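Local coordinates for YdhT protein (Bacillus subtilis, PDB 3CBW) that hydrolyses internal beta-1,4-mannosidic linkages in mannan, galactomannan and glucomannan, and takes part in the breakdown of glucomannan, at residues T25-L30 and V243-L248; A31-R36 and R40-A45. The protein carries 3 engineered substitutions. All coordinates share one frame; numbering follows the deposited sequence.

Contact 1: T25-L30 and V243-L248; sequences TVMNWL and VDIVGL
M27 reaches from helix 21-32 to the entrance of strand 245-252 and meets two residues there with the end of its side chain. Its sulfur SD lies 3.8 Å from CB of D244. The terminal methyl CE goes further, to 4.0 Å from CG1 of I245, and also packs against the backbone, 3.8 Å from O of D244. CG is anti to the backbone N (chi1 -174°), which sends the chain off the helix; the bends that follow at chi2 and chi3 swing CE back alongside I245, the two side chains running past each other in opposite directions. An unbranched, pliable methionine suits this task. One helical turn on, L30 adds a looser apolar touch, its CD1 4.3 Å from CD1 of I245.

The fold is the (beta/alpha)8 TIM barrel of glycosyl hydrolase family 26, and the helix here packs against the N-terminal end of one barrel strand.

Further out, I221 of strand 220-224 touches M27, D244 and I245, and P270 also packs on M27. Aspartate suits its place because, of its side chain, CB is what meets the methionine, while the buried carboxylate accepts backbone N-H groups from V15 (at OD1) and W222 (at OD2). I245, beta-branched and at home in a strand, is held by backbone hydrogen bonds to W222 and Y224.

Contact 2: A31-R36 and R40-A45; sequences AHLPNR and RVLSGA
R40 lays its side chain against the 3-10 turn 33-35 and the residue after it, R36. Its CB sits 3.2 Å from the carbonyl O of L33, an oxygen that also accepts the backbone N-H of R36, and CB of R36 packs 4.2 Å from CB of R40. CG lies between the backbone N and the carbonyl carbon (chi1 51°), and a bend at chi3 then brings the guanidinium back to the carbonyls of P34 and R36. The P34 carbonyl O lies 3.1 Å above one face of that flat group, offset toward its rim, a position that gives the N-H groups a poor angle, so no hydrogen bond forms; the attraction is probably electrostatic. R36 O approaches obliquely, 3.0 Å from NH1 of R40. Elsewhere, R40 NH2 donates to P299 O, and W327 makes a cation-pi contact with the group. Arginine fits because a long aliphatic stem carries a flat charge that can serve carbonyls and an indole together. With an alanine at R40, the carbonyls of P34 and R36 would probably lose the positive charge beside them, and P299 O its side-chain donor.

The carbonyl O of R40 is packed by CB of L33 at 3.6 Å. V41 then points away from 31-36, and its side chain touches F304 of strand 301-306. L42 comes back to the contact: its CD1 is only 3.4 Å from CD1 of L33, a tight methyl pair, the two leucines crossing at about a right angle. W29, L30 and L329 also touch L42, surroundings that suit a compact branched apolar residue. The whole is a tight helix-to-strand connection, by which helix 21-32 feeds into strand 41-49 of the TIM barrel.

Helix 21-32 meets strand 245-252 in contact 1, and the residues just after it meet R40 and strand 41-49 of the same barrel sheet in contact 2. Their centres are 10 Å apart, and they join through apolar side chains: CD2 of L30 is 4.1 Å from CD2 of L42, while CZ3 of W29 lies 3.9 Å from CD1 of L42. L42, on strand 41-49, thus touches side chains of the helix as well as L33 just beyond it. Neither contact forms the catalytic site. The side chain of I245 is about 12 Å from those of H175 and E275, the latter the probable nucleophile, and contact 2 lies away from the annotated substrate-binding and catalytic positions.

Contact 1: T25-L30 and V243-L248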
loop_
_atom_site.group_PDB
_atom_site.type_symbol
_atom_site.label_atom_id
_atom_site.label_comp_id
_atom_site.label_asym_id
_atom_site.label_seq_id
_atom_site.Cartn_x
_atom_site.Cartn_y
_atom_site.Cartn_z
ATOM N N THR A 25 9.335 14.863 -6.718
ATOM C CA THR A 25 8.382 15.415 -7.672
ATOM C C THR A 25 7.047 14.683 -7.608
ATOM O O THR A 25 5.992 15.305 -7.516
ATOM C CB THR A 25 8.965 15.364 -9.078
ATOM O OG1 THR A 25 10.085 16.252 -9.114
ATOM C CG2 THR A 25 7.944 15.788 -10.112
ATOM N N VAL A 26 7.098 13.358 -7.627
ATOM C CA VAL A 26 5.885 12.558 -7.576
ATOM C C VAL A 26 5.127 12.807 -6.272
ATOM O O VAL A 26 3.901 12.938 -6.287
ATOM C CB VAL A 26 6.207 11.060 -7.771
ATOM C CG1 VAL A 26 5.037 10.161 -7.353
ATOM C CG2 VAL A 26 6.602 10.808 -9.217
ATOM N N MET A 27 5.835 12.895 -5.147
ATOM C CA MET A 27 5.146 13.108 -3.882
ATOM C C MET A 27 4.411 14.450 -3.871
ATOM O O MET A 27 3.253 14.532 -3.445
ATOM C CB MET A 27 6.125 13.039 -2.703
ATOM C CG MET A 27 5.430 13.100 -1.352
ATOM S SD MET A 27 4.316 11.676 -0.999
ATOM C CE MET A 27 2.792 12.562 -0.573
ATOM N N ASN A 28 5.079 15.513 -4.312
ATOM C CA ASN A 28 4.435 16.814 -4.360
ATOM C C ASN A 28 3.239 16.808 -5.313
ATOM O O ASN A 28 2.185 17.395 -5.031
ATOM C CB ASN A 28 5.437 17.908 -4.753
ATOM C CG ASN A 28 4.869 19.294 -4.553
ATOM O OD1 ASN A 28 4.294 19.580 -3.511
ATOM N ND2 ASN A 28 5.017 20.152 -5.548
ATOM N N TRP A 29 3.409 16.168 -6.463
ATOM C CA TRP A 29 2.338 16.047 -7.442
ATOM C C TRP A 29 1.131 15.294 -6.863
ATOM O O TRP A 29 -0.008 15.752 -6.971
ATOM C CB TRP A 29 2.894 15.381 -8.694
ATOM C CG TRP A 29 1.938 15.228 -9.830
ATOM C CD1 TRP A 29 1.677 16.134 -10.823
ATOM C CD2 TRP A 29 1.139 14.076 -10.121
ATOM N NE1 TRP A 29 0.760 15.614 -11.701
ATOM C CE2 TRP A 29 0.427 14.347 -11.304
ATOM C CE3 TRP A 29 0.977 12.823 -9.504
ATOM C CZ2 TRP A 29 -0.469 13.437 -11.860
ATOM C CZ3 TRP A 29 0.104 11.912 -10.063
ATOM C CH2 TRP A 29 -0.611 12.222 -11.231
ATOM N N LEU A 30 1.378 14.155 -6.219
ATOM C CA LEU A 30 0.296 13.374 -5.606
ATOM C C LEU A 30 -0.470 14.213 -4.578
ATOM O O LEU A 30 -1.702 14.221 -4.575
ATOM C CB LEU A 30 0.845 12.105 -4.933
ATOM C CG LEU A 30 1.293 10.963 -5.852
ATOM C CD1 LEU A 30 2.023 9.922 -5.010
ATOM C CD2 LEU A 30 0.116 10.326 -6.594
ATOM N N VAL A 243 5.833 8.687 7.721
ATOM C CA VAL A 243 4.675 8.384 6.872
ATOM C C VAL A 243 4.469 9.501 5.878
ATOM O O VAL A 243 4.382 10.672 6.253
ATOM C CB VAL A 243 3.379 8.233 7.720
ATOM C CG1 VAL A 243 2.161 8.027 6.821
ATOM C CG2 VAL A 243 3.491 7.062 8.692
ATOM N N ASP A 244 4.362 9.135 4.609
ATOM C CA ASP A 244 4.038 10.091 3.548
ATOM C C ASP A 244 2.546 10.155 3.216
ATOM O O ASP A 244 2.014 11.239 2.947
ATOM C CB ASP A 244 4.819 9.749 2.273
ATOM C CG ASP A 244 6.304 9.960 2.439
ATOM O OD1 ASP A 244 6.703 11.100 2.751
ATOM O OD2 ASP A 244 7.079 8.997 2.253
ATOM N N ILE A 245 1.888 8.993 3.204
ATOM C CA ILE A 245 0.487 8.867 2.791
ATOM C C ILE A 245 -0.219 8.019 3.818
ATOM O O ILE A 245 0.323 7.008 4.263
ATOM C CB ILE A 245 0.368 8.209 1.376
ATOM C CG1 ILE A 245 0.975 9.127 0.309
ATOM C CG2 ILE A 245 -1.081 7.839 1.024
ATOM C CD1 ILE A 245 1.098 8.519 -1.076
ATOM N N VAL A 246 -1.413 8.453 4.218
ATOM C CA VAL A 246 -2.274 7.656 5.092
ATOM C C VAL A 246 -3.429 7.104 4.270
ATOM O O VAL A 246 -3.801 7.675 3.236
ATOM C CB VAL A 246 -2.808 8.469 6.301
ATOM C CG1 VAL A 246 -1.646 8.910 7.168
ATOM C CG2 VAL A 246 -3.649 9.696 5.851
ATOM N N GLY A 247 -4.020 6.004 4.709
ATOM C CA GLY A 247 -5.131 5.489 3.943
ATOM C C GLY A 247 -5.857 4.364 4.616
ATOM O O GLY A 247 -5.462 3.903 5.679
ATOM N N LEU A 248 -6.924 3.913 3.970
ATOM C CA LEU A 248 -7.741 2.820 4.475
ATOM C C LEU A 248 -7.750 1.644 3.535
ATOM O O LEU A 248 -7.952 1.813 2.330
ATOM C CB LEU A 248 -9.188 3.283 4.663
ATOM C CG LEU A 248 -9.401 4.314 5.769
ATOM C CD1 LEU A 248 -10.785 4.916 5.690
ATOM C CD2 LEU A 248 -9.180 3.700 7.154
#

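Contact 2: A31-R36 and R40-A45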
loop_
_atom_site.group_PDB
_atom_site.type_symbol
_atom_site.label_atom_id
_atom_site.label_comp_id
_atom_site.label_asym_id
_atom_site.label_seq_id
_atom_site.Cartn_x
_atom_site.Cartn_y
_atom_site.Cartn_z
ATOM N N ALA A 31 0.262 14.931 -3.731
ATOM C CA ALA A 31 -0.359 15.640 -2.632
ATOM C C ALA A 31 -1.298 16.734 -3.119
ATOM O O ALA A 31 -2.265 17.088 -2.435
ATOM C CB ALA A 31 0.694 16.236 -1.738
ATOM N N HIS A 32 -1.016 17.271 -4.304
ATOM C CA HIS A 32 -1.817 18.371 -4.845
ATOM C C HIS A 32 -3.012 17.946 -5.697
ATOM O O HIS A 32 -3.790 18.804 -6.141
ATOM C CB HIS A 32 -0.937 19.334 -5.641
ATOM C CG HIS A 32 -0.091 20.224 -4.791
ATOM N ND1 HIS A 32 1.101 19.816 -4.237
ATOM C CD2 HIS A 32 -0.257 21.517 -4.422
ATOM C CE1 HIS A 32 1.629 20.816 -3.553
ATOM N NE2 HIS A 32 0.824 21.860 -3.652
ATOM N N LEU A 33 -3.190 16.646 -5.929
ATOM C CA LEU A 33 -4.287 16.192 -6.784
ATOM C C LEU A 33 -5.679 16.694 -6.366
ATOM O O LEU A 33 -6.465 17.054 -7.242
ATOM C CB LEU A 33 -4.283 14.666 -6.924
ATOM C CG LEU A 33 -3.124 14.110 -7.764
ATOM C CD1 LEU A 33 -3.048 12.605 -7.618
ATOM C CD2 LEU A 33 -3.246 14.504 -9.251
ATOM N N PRO A 34 -6.007 16.709 -5.053
ATOM C CA PRO A 34 -7.373 17.146 -4.699
ATOM C C PRO A 34 -7.699 18.610 -5.004
ATOM O O PRO A 34 -8.858 19.009 -4.886
ATOM C CB PRO A 34 -7.438 16.883 -3.190
ATOM C CG PRO A 34 -6.393 15.815 -2.950
ATOM C CD PRO A 34 -5.278 16.257 -3.853
ATOM N N ASN A 35 -6.706 19.403 -5.395
ATOM C CA ASN A 35 -6.961 20.784 -5.825
ATOM C C ASN A 35 -7.477 20.886 -7.257
ATOM O O ASN A 35 -7.935 21.949 -7.677
ATOM C CB ASN A 35 -5.700 21.627 -5.671
ATOM C CG ASN A 35 -5.214 21.696 -4.239
ATOM O OD1 ASN A 35 -5.995 21.596 -3.293
ATOM N ND2 ASN A 35 -3.913 21.871 -4.070
ATOM N N ARG A 36 -7.401 19.793 -8.007
ATOM C CA ARG A 36 -7.870 19.767 -9.389
ATOM C C ARG A 36 -9.382 19.659 -9.442
ATOM O O ARG A 36 -10.021 19.321 -8.443
ATOM C CB ARG A 36 -7.265 18.580 -10.139
ATOM C CG ARG A 36 -5.764 18.631 -10.305
ATOM C CD ARG A 36 -5.298 17.342 -10.933
ATOM N NE ARG A 36 -3.935 17.469 -11.438
ATOM C CZ ARG A 36 -3.404 16.653 -12.341
ATOM N NH1 ARG A 36 -4.105 15.623 -12.811
ATOM N NH2 ARG A 36 -2.161 16.859 -12.766
ATOM N N ARG A 40 -8.115 13.500 -10.603
ATOM C CA ARG A 40 -7.645 13.778 -9.248
ATOM C C ARG A 40 -7.596 12.559 -8.329
ATOM O O ARG A 40 -7.222 12.682 -7.163
ATOM C CB ARG A 40 -8.459 14.908 -8.613
ATOM C CG ARG A 40 -9.954 14.722 -8.675
ATOM C CD ARG A 40 -10.651 15.930 -8.084
ATOM N NE ARG A 40 -10.622 15.909 -6.630
ATOM C CZ ARG A 40 -11.188 16.828 -5.858
ATOM N NH1 ARG A 40 -11.779 17.886 -6.406
ATOM N NH2 ARG A 40 -11.168 16.687 -4.543
ATOM N N VAL A 41 -7.971 11.393 -8.857
ATOM C CA VAL A 41 -7.901 10.140 -8.106
ATOM C C VAL A 41 -7.260 9.100 -9.005
ATOM O O VAL A 41 -7.848 8.715 -10.022
ATOM C CB VAL A 41 -9.300 9.625 -7.659
ATOM C CG1 VAL A 41 -9.155 8.354 -6.832
ATOM C CG2 VAL A 41 -10.049 10.664 -6.860
ATOM N N LEU A 42 -6.054 8.653 -8.656
ATOM C CA LEU A 42 -5.413 7.608 -9.441
ATOM C C LEU A 42 -6.142 6.280 -9.279
ATOM O O LEU A 42 -6.460 5.875 -8.166
ATOM C CB LEU A 42 -3.951 7.419 -9.040
ATOM C CG LEU A 42 -2.924 8.296 -9.753
ATOM C CD1 LEU A 42 -3.122 9.755 -9.397
ATOM C CD2 LEU A 42 -1.519 7.865 -9.393
ATOM N N SER A 43 -6.384 5.594 -10.387
ATOM C CA SER A 43 -6.835 4.210 -10.331
ATOM C C SER A 43 -5.672 3.293 -9.968
ATOM O O SER A 43 -4.499 3.650 -10.118
ATOM C CB SER A 43 -7.440 3.815 -11.669
ATOM O OG SER A 43 -6.466 3.977 -12.684
ATOM N N GLY A 44 -6.005 2.102 -9.502
ATOM C CA GLY A 44 -4.994 1.165 -9.059
ATOM C C GLY A 44 -5.549 -0.225 -9.014
ATOM O O GLY A 44 -6.747 -0.435 -8.785
ATOM N N ALA A 45 -4.653 -1.183 -9.210
ATOM C CA ALA A 45 -5.006 -2.590 -9.105
ATOM C C ALA A 45 -3.850 -3.395 -8.555
ATOM O O ALA A 45 -2.697 -3.120 -8.860
ATOM C CB ALA A 45 -5.389 -3.142 -10.455
#